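Local coordinates for dicer Related Helicase (Caenorhabditis elegans, PDB 6M6Q), which probably hydrolyses ATP as an RLR-family RNA helicase that binds double- and single-stranded RNA, this chain being its N-terminal domain, at residues K35-C40 / C122-V127. Numbering follows the deposited sequence. Where two conformers were deposited one is given.
Sequences KFLDVC and CFLNTV
F36 and F123 touch through their CE2 atoms, 3.8 Å apart, the closest approach between the two rings. The planes are close to parallel, at 12°, but the offset is large, with ring centroids 5.9 Å apart and little stacking. The two side chains cross at about a right angle. CG of each phenylalanine lies anti to the backbone N (chi1 164° and 165°), which carries both rings out toward the other helix. L124 reaches the edge of the F36 ring, near its plane, with CD2 3.7 Å from F36 CD2. V127 CG2 comes to the same ring's edge and also lies above the centre of the F123 ring. L37 runs alongside F123 in the opposite direction, its CD1 4.1 Å from F123 CD2. C40 SG approaches F123 CZ obliquely at 4.3 Å, a sulfur-aromatic contact, and sits above one face of F36 toward the rim. Cutting F36 back to an alanine is likely to leave L124 CD2, V127 CG2 and the F123 ring without their shared partner. A137 and V140 of helix 131-144 also touch F36, while F52 and F55 pack on F123. This is apolar helix-helix packing, with helix 33-42 crossing the C-terminal end of helix 94-127 inside the all-helical N-terminal domain.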
# COMPACT_ATOMS: atom_id res chain seq x y z
N LYS B 35 7.38 17.33 -1.99
CA LYS B 35 8.27 18.45 -2.38
C LYS B 35 8.73 18.22 -3.82
O LYS B 35 8.86 19.21 -4.55
CB LYS B 35 9.45 18.58 -1.41
CG LYS B 35 10.48 19.67 -1.75
CD LYS B 35 9.88 21.06 -1.89
CE LYS B 35 10.88 22.15 -2.25
NZ LYS B 35 10.17 23.35 -2.76
N PHE B 36 8.89 16.96 -4.23
CA PHE B 36 9.28 16.58 -5.61
C PHE B 36 8.13 16.90 -6.57
O PHE B 36 8.39 17.51 -7.61
CB PHE B 36 9.65 15.10 -5.68
CG PHE B 36 9.70 14.54 -7.08
CD1 PHE B 36 10.65 14.97 -7.99
CD2 PHE B 36 8.80 13.56 -7.48
CE1 PHE B 36 10.68 14.46 -9.28
CE2 PHE B 36 8.84 13.05 -8.76
CZ PHE B 36 9.78 13.49 -9.65
N LEU B 37 6.90 16.53 -6.19
CA LEU B 37 5.65 16.91 -6.94
C LEU B 37 5.59 18.42 -7.01
O LEU B 37 5.45 18.91 -8.11
CB LEU B 37 4.40 16.34 -6.25
CG LEU B 37 3.06 16.56 -6.98
CD1 LEU B 37 2.98 15.81 -8.32
CD2 LEU B 37 1.89 16.14 -6.08
N ASP B 38 5.81 19.11 -5.88
CA ASP B 38 5.79 20.60 -5.80
C ASP B 38 6.74 21.20 -6.84
O ASP B 38 6.31 22.17 -7.50
CB ASP B 38 6.13 21.12 -4.39
CG ASP B 38 5.96 22.63 -4.30
OD1 ASP B 38 7.00 23.33 -4.31
OD2 ASP B 38 4.81 23.10 -4.34
N VAL B 39 7.95 20.66 -6.98
CA VAL B 39 9.03 21.14 -7.91
C VAL B 39 8.57 20.94 -9.36
O VAL B 39 8.68 21.89 -10.16
CB VAL B 39 10.38 20.44 -7.62
CG1 VAL B 39 11.37 20.59 -8.76
CG2 VAL B 39 11.00 20.91 -6.31
N CYS B 40 8.03 19.77 -9.68
CA CYS B 40 7.50 19.44 -11.03
C CYS B 40 6.36 20.40 -11.39
O CYS B 40 6.29 20.82 -12.54
CB CYS B 40 7.04 17.98 -11.12
SG CYS B 40 8.36 16.76 -10.92
N CYS B 122 -0.92 8.64 -9.00
CA CYS B 122 -0.67 7.81 -10.21
C CYS B 122 0.72 8.13 -10.77
O CYS B 122 1.40 7.20 -11.21
CB CYS B 122 -1.72 8.02 -11.29
SG CYS B 122 -1.36 7.10 -12.80
N PHE B 123 1.13 9.39 -10.74
CA PHE B 123 2.46 9.82 -11.24
C PHE B 123 3.54 9.32 -10.27
O PHE B 123 4.42 8.55 -10.71
CB PHE B 123 2.51 11.33 -11.41
CG PHE B 123 3.89 11.91 -11.56
CD1 PHE B 123 4.61 11.73 -12.73
CD2 PHE B 123 4.43 12.70 -10.58
CE1 PHE B 123 5.83 12.35 -12.91
CE2 PHE B 123 5.65 13.33 -10.76
CZ PHE B 123 6.36 13.14 -11.92
N LEU B 124 3.43 9.71 -9.00
CA LEU B 124 4.46 9.47 -7.95
C LEU B 124 4.68 7.96 -7.77
O LEU B 124 5.85 7.56 -7.69
CB LEU B 124 4.02 10.14 -6.64
CG LEU B 124 4.06 11.67 -6.64
CD1 LEU B 124 3.85 12.22 -5.23
CD2 LEU B 124 5.37 12.18 -7.20
N ASN B 125 3.63 7.14 -7.74
CA ASN B 125 3.74 5.68 -7.49
C ASN B 125 4.35 4.96 -8.70
O ASN B 125 4.77 3.83 -8.53
CB ASN B 125 2.39 5.04 -7.16
CG ASN B 125 1.84 5.51 -5.83
OD1 ASN B 125 2.57 5.98 -4.96
ND2 ASN B 125 0.54 5.37 -5.67
N THR B 126 4.32 5.57 -9.89
CA THR B 126 4.91 5.02 -11.13
C THR B 126 6.41 5.33 -11.18
O THR B 126 7.19 4.39 -11.43
CB THR B 126 4.17 5.54 -12.37
OG1 THR B 126 2.79 5.22 -12.27
CG2 THR B 126 4.69 4.95 -13.66
N VAL B 127 6.80 6.58 -10.92
CA VAL B 127 8.18 7.10 -11.17
C VAL B 127 9.09 6.83 -9.96
O VAL B 127 10.26 6.67 -10.17
CB VAL B 127 8.18 8.60 -11.51
CG1 VAL B 127 7.35 8.90 -12.72
CG2 VAL B 127 7.75 9.45 -10.35